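Side-chain contacts in FAD-dependent oxidoreductase (Actinomadura kijaniata, PDB 3M9V), which takes part in D-kijanose biosynthesis as a flavin-dependent oxidoreductase of the acyl-CoA dehydrogenase family and binds dTDP: residues M65-P70 / G74-D79; Q272-T277 / S356-L361. All coordinates share one frame; numbering follows the deposited sequence.

Interaction 1: residues M65-P70 / G74-D79; sequences MGATVP and GGLGVD
Leu76 lies against Ala67 where the loop between helices 53-61 and 81-94 of the N-terminal acyl-CoA dehydrogenase domain folds back over a type I beta turn, Gly66 to Val69. The leucine shows how a side chain can lean on a folded main chain. Leu76 CB sits 3.4 Å from Ala67 O. With CG anti to its own carbonyl carbon (chi1 -71°), the next atom reaches the turn, Leu76 CG to Ala67 CA being 4.2 Å. Finally Leu76 CD1 meets the methyl CB of Ala67, making an apolar contact at 4.2 Å beside Leu27 of helix 22-32. Val78 works on the same carbonyl: its CG2 comes within 3.5 Å of Ala67 O, while its backbone N donates to that oxygen in the carbonyl plane, with N to O 3.0 Å. Thr68 turns its CG2 to Val78 CB and gives its OG1 to Leu106 O of helix 96-118. Backbone bonds complete the loop. Gly77 N reaches Val69 O at 2.9 Å, and Gly75 brings its CA to 3.3 Å from that same Val69 O. Gly75 N bonds to Pro70 O at 3.2 Å, from 42° above the carbonyl plane.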
loop_
_atom_site.group_PDB
_atom_site.type_symbol
_atom_site.label_atom_id
_atom_site.label_comp_id
_atom_site.label_asym_id
_atom_site.label_seq_id
_atom_site.Cartn_x
_atom_site.Cartn_y
_atom_site.Cartn_z
ATOM N N MET A 65 10.114 -39.229 -4.949
ATOM C CA MET A 65 11.039 -38.556 -5.859
ATOM C C MET A 65 10.756 -38.891 -7.320
ATOM O O MET A 65 11.284 -38.268 -8.246
ATOM C CB MET A 65 12.491 -38.794 -5.424
ATOM C CG MET A 65 12.857 -38.129 -4.095
ATOM S SD MET A 65 12.980 -36.308 -4.093
ATOM C CE MET A 65 14.505 -35.970 -4.968
ATOM N N GLY A 66 9.856 -39.850 -7.517
ATOM C CA GLY A 66 9.333 -40.188 -8.838
ATOM C C GLY A 66 7.881 -39.804 -9.057
ATOM O O GLY A 66 7.209 -40.329 -9.951
ATOM N N ALA A 67 7.369 -38.864 -8.261
ATOM C CA ALA A 67 5.932 -38.582 -8.311
ATOM C C ALA A 67 5.504 -38.077 -9.682
ATOM O O ALA A 67 4.375 -38.332 -10.118
ATOM C CB ALA A 67 5.501 -37.535 -7.225
ATOM N N THR A 68 6.364 -37.300 -10.332
ATOM C CA THR A 68 6.005 -36.705 -11.619
ATOM C C THR A 68 6.591 -37.472 -12.822
ATOM O O THR A 68 6.611 -36.997 -13.970
ATOM C CB THR A 68 6.417 -35.212 -11.697
ATOM O OG1 THR A 68 7.802 -35.096 -11.341
ATOM C CG2 THR A 68 5.606 -34.360 -10.691
ATOM N N VAL A 69 7.096 -38.674 -12.565
ATOM C CA VAL A 69 7.472 -39.559 -13.666
ATOM C C VAL A 69 6.202 -40.202 -14.226
ATOM O O VAL A 69 5.331 -40.612 -13.464
ATOM C CB VAL A 69 8.451 -40.650 -13.175
ATOM C CG1 VAL A 69 8.703 -41.670 -14.286
ATOM C CG2 VAL A 69 9.762 -39.988 -12.717
ATOM N N PRO A 70 6.068 -40.285 -15.555
ATOM C CA PRO A 70 4.913 -40.916 -16.207
ATOM C C PRO A 70 4.612 -42.310 -15.624
ATOM O O PRO A 70 5.528 -43.083 -15.320
ATOM C CB PRO A 70 5.389 -41.055 -17.642
ATOM C CG PRO A 70 6.250 -39.846 -17.843
ATOM C CD PRO A 70 6.998 -39.685 -16.522
ATOM N N GLY A 74 6.629 -46.296 -14.470
ATOM C CA GLY A 74 6.561 -46.719 -13.086
ATOM C C GLY A 74 6.399 -45.613 -12.059
ATOM O O GLY A 74 6.459 -45.890 -10.858
ATOM N N GLY A 75 6.231 -44.371 -12.514
ATOM C CA GLY A 75 6.011 -43.255 -11.598
ATOM C C GLY A 75 4.552 -43.094 -11.186
ATOM O O GLY A 75 3.669 -43.759 -11.742
ATOM N N LEU A 76 4.268 -42.198 -10.239
ATOM C CA LEU A 76 2.876 -41.924 -9.896
ATOM C C LEU A 76 2.139 -41.243 -11.033
ATOM O O LEU A 76 0.931 -41.182 -10.986
ATOM C CB LEU A 76 2.734 -40.975 -8.718
ATOM C CG LEU A 76 3.074 -41.423 -7.309
ATOM C CD1 LEU A 76 2.457 -40.354 -6.400
ATOM C CD2 LEU A 76 2.428 -42.787 -7.090
ATOM N N GLY A 77 2.830 -40.682 -12.018
ATOM C CA GLY A 77 2.110 -40.017 -13.094
ATOM C C GLY A 77 1.460 -38.674 -12.762
ATOM O O GLY A 77 0.549 -38.258 -13.484
ATOM N N VAL A 78 1.891 -37.980 -11.710
ATOM C CA VAL A 78 1.411 -36.608 -11.504
ATOM C C VAL A 78 1.825 -35.780 -12.708
ATOM O O VAL A 78 2.996 -35.710 -13.073
ATOM C CB VAL A 78 1.914 -35.972 -10.190
ATOM C CG1 VAL A 78 1.418 -34.520 -10.069
ATOM C CG2 VAL A 78 1.415 -36.816 -9.015
ATOM N N ASP A 79 0.862 -35.173 -13.386
ATOM C CA ASP A 79 1.233 -34.401 -14.558
ATOM C C ASP A 79 0.587 -33.023 -14.585
ATOM O O ASP A 79 0.808 -32.326 -15.569
ATOM C CB ASP A 79 0.870 -35.160 -15.832
ATOM C CG ASP A 79 -0.628 -35.269 -16.005
ATOM O OD1 ASP A 79 -1.419 -35.037 -15.065
ATOM O OD2 ASP A 79 -1.034 -35.591 -17.129
HETATM O O HOH W 1 3.675 -37.192 -14.879
#

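Interaction 2: residues Q272-T277 / S356-L361; sequences QAAYDT and SDCLSL
Cys358 and Ala274 meet where helices 264-283 and 329-362 come close, an instance of how one small side chain can carry most of the contact between two helix segments. Cys358 SG lies 3.9 Å from the methyl CB of Ala274 and rests against the backbone beside it, at 3.5 Å from Ala274 O. Going on along the peptide, Cys358 SG comes within 3.6 Å of Tyr275 N. With SG anti to its carbonyl carbon and beside the backbone N (chi1 -73°), the sulfur lies over the Ala274-Tyr275 peptide; Cys358 CB follows behind, 3.9 Å from Ala274 O. No hydrogen bond joins the two segments, and the attraction is one of close van der Waals contact. The backbones come close here, with the CA atoms of Tyr275 and Cys358 6.2 Å apart, and the side chains that touch, those of Ala274 and Cys358, are small.

The next shell surrounds this part of helix 264-283. The CB of Tyr275 points away from the interface, and its OH bonds to Asp301 of helix 291-323. One turn apart, Gln272 NE2 and Asp276 OD1 are linked at 3.1 Å, the bond fairly straight (151°) and meeting the carboxylate from above its plane. The other ends of this pair reach Arg308 and, as a salt bridge, Arg93. Thr277 OG1 gives a bond of 2.8 Å to Ala273 O, which also takes Thr277 N from the opposite face of its plane. Leu373 of helix 372-379 packs on the side chains of both Cys358 and Ala274, and Arg384 of the second subunit bonds to Ser356 O and Ser360 OG. Such close helix-helix packing belongs to the C-terminal all-helical bundle of the acyl-CoA dehydrogenase fold.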
loop_
_atom_site.group_PDB
_atom_site.type_symbol
_atom_site.label_atom_id
_atom_site.label_comp_id
_atom_site.label_asym_id
_atom_site.label_seq_id
_atom_site.Cartn_x
_atom_site.Cartn_y
_atom_site.Cartn_z
ATOM N N GLN A 272 0.457 -19.283 4.333
ATOM C CA GLN A 272 -0.549 -20.038 5.086
ATOM C C GLN A 272 -0.058 -20.377 6.502
ATOM O O GLN A 272 -0.820 -20.309 7.470
ATOM C CB GLN A 272 -0.978 -21.289 4.298
ATOM C CG GLN A 272 -2.094 -22.144 4.961
ATOM C CD GLN A 272 -3.431 -21.442 4.895
ATOM O OE1 GLN A 272 -3.940 -21.176 3.809
ATOM N NE2 GLN A 272 -3.990 -21.102 6.042
ATOM N N ALA A 273 1.214 -20.746 6.631
ATOM C CA ALA A 273 1.744 -21.264 7.881
ATOM C C ALA A 273 1.878 -20.042 8.791
ATOM O O ALA A 273 1.612 -20.171 9.971
ATOM C CB ALA A 273 3.117 -21.961 7.679
ATOM N N ALA A 274 2.224 -18.868 8.261
ATOM C CA ALA A 274 2.234 -17.655 9.078
ATOM C C ALA A 274 0.853 -17.316 9.650
ATOM O O ALA A 274 0.675 -17.058 10.837
ATOM C CB ALA A 274 2.807 -16.451 8.279
ATOM N N TYR A 275 -0.167 -17.367 8.807
ATOM C CA TYR A 275 -1.517 -17.050 9.235
ATOM C C TYR A 275 -1.968 -18.045 10.317
ATOM O O TYR A 275 -2.528 -17.624 11.335
ATOM C CB TYR A 275 -2.424 -17.194 8.032
ATOM C CG TYR A 275 -3.867 -16.813 8.264
ATOM C CD1 TYR A 275 -4.211 -15.700 9.031
ATOM C CD2 TYR A 275 -4.892 -17.545 7.704
ATOM C CE1 TYR A 275 -5.558 -15.342 9.228
ATOM C CE2 TYR A 275 -6.230 -17.179 7.865
ATOM C CZ TYR A 275 -6.550 -16.076 8.600
ATOM O OH TYR A 275 -7.889 -15.774 8.730
ATOM N N ASP A 276 -1.733 -19.339 10.071
ATOM C CA ASP A 276 -2.130 -20.397 11.001
ATOM C C ASP A 276 -1.493 -20.221 12.365
ATOM O O ASP A 276 -2.149 -20.447 13.382
ATOM C CB ASP A 276 -1.677 -21.761 10.488
ATOM C CG ASP A 276 -2.532 -22.229 9.337
ATOM O OD1 ASP A 276 -3.575 -21.623 9.035
ATOM O OD2 ASP A 276 -2.095 -23.174 8.677
ATOM N N THR A 277 -0.218 -19.848 12.368
ATOM C CA THR A 277 0.523 -19.481 13.578
ATOM C C THR A 277 -0.042 -18.290 14.336
ATOM O O THR A 277 -0.189 -18.334 15.568
ATOM C CB THR A 277 2.002 -19.179 13.249
ATOM O OG1 THR A 277 2.550 -20.333 12.613
ATOM C CG2 THR A 277 2.800 -18.951 14.507
ATOM N N SER A 356 4.489 -10.504 7.191
ATOM C CA SER A 356 4.785 -9.352 8.035
ATOM C C SER A 356 3.621 -8.975 8.957
ATOM O O SER A 356 3.808 -8.776 10.164
ATOM C CB SER A 356 5.310 -8.179 7.197
ATOM O OG SER A 356 5.491 -7.041 8.016
ATOM N N ASP A 357 2.400 -8.932 8.437
ATOM C CA ASP A 357 1.271 -8.538 9.281
ATOM C C ASP A 357 1.028 -9.528 10.420
ATOM O O ASP A 357 0.458 -9.123 11.412
ATOM C CB ASP A 357 -0.050 -8.384 8.520
ATOM C CG ASP A 357 -0.067 -7.137 7.653
ATOM O OD1 ASP A 357 -0.953 -7.023 6.788
ATOM O OD2 ASP A 357 0.825 -6.279 7.791
ATOM N N CYS A 358 1.361 -10.802 10.225
ATOM C CA CYS A 358 1.261 -11.854 11.230
ATOM C C CYS A 358 2.117 -11.616 12.475
ATOM O O CYS A 358 1.728 -11.970 13.599
ATOM C CB CYS A 358 1.534 -13.236 10.636
ATOM S SG CYS A 358 0.185 -13.828 9.589
ATOM N N LEU A 359 3.262 -10.980 12.269
ATOM C CA LEU A 359 4.141 -10.607 13.368
ATOM C C LEU A 359 3.509 -9.525 14.230
ATOM O O LEU A 359 3.735 -9.500 15.446
ATOM C CB LEU A 359 5.487 -10.102 12.834
ATOM C CG LEU A 359 6.508 -11.218 12.521
ATOM C CD1 LEU A 359 6.407 -11.690 11.087
ATOM C CD2 LEU A 359 7.947 -10.820 12.722
ATOM N N SER A 360 2.769 -8.620 13.598
ATOM C CA SER A 360 1.999 -7.650 14.365
ATOM C C SER A 360 0.945 -8.351 15.233
ATOM O O SER A 360 0.711 -7.887 16.342
ATOM C CB SER A 360 1.290 -6.651 13.450
ATOM O OG SER A 360 2.275 -5.954 12.718
ATOM N N LEU A 361 0.294 -9.418 14.767
ATOM C CA LEU A 361 -0.658 -10.137 15.608
ATOM C C LEU A 361 -0.022 -10.846 16.804
ATOM O O LEU A 361 -0.562 -10.817 17.908
ATOM C CB LEU A 361 -1.432 -11.171 14.793
ATOM C CG LEU A 361 -2.309 -10.481 13.743
ATOM C CD1 LEU A 361 -2.841 -11.426 12.690
ATOM C CD2 LEU A 361 -3.435 -9.814 14.533
#

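How the interactions relate
Both contacts are buried, yet they illustrate two ways of holding a chain together. Interaction 1 ties a loop to itself across three residues, so backbone hydrogen bonds do most of the work, with apolar side chains lending support. Interaction 2 joins segments of two helices, the segments 79 residues apart in sequence; their backbone polar groups are largely engaged within the helices, leaving van der Waals packing of a thiol on backbone and methyl. The nearest atoms of interaction 1 and interaction 2 are about 20 Å apart. The first belongs to the N-terminal domain, with the side chain of Thr68 about 11 Å from bound dTDP; the second to the C-terminal domain, bordered by other subunits.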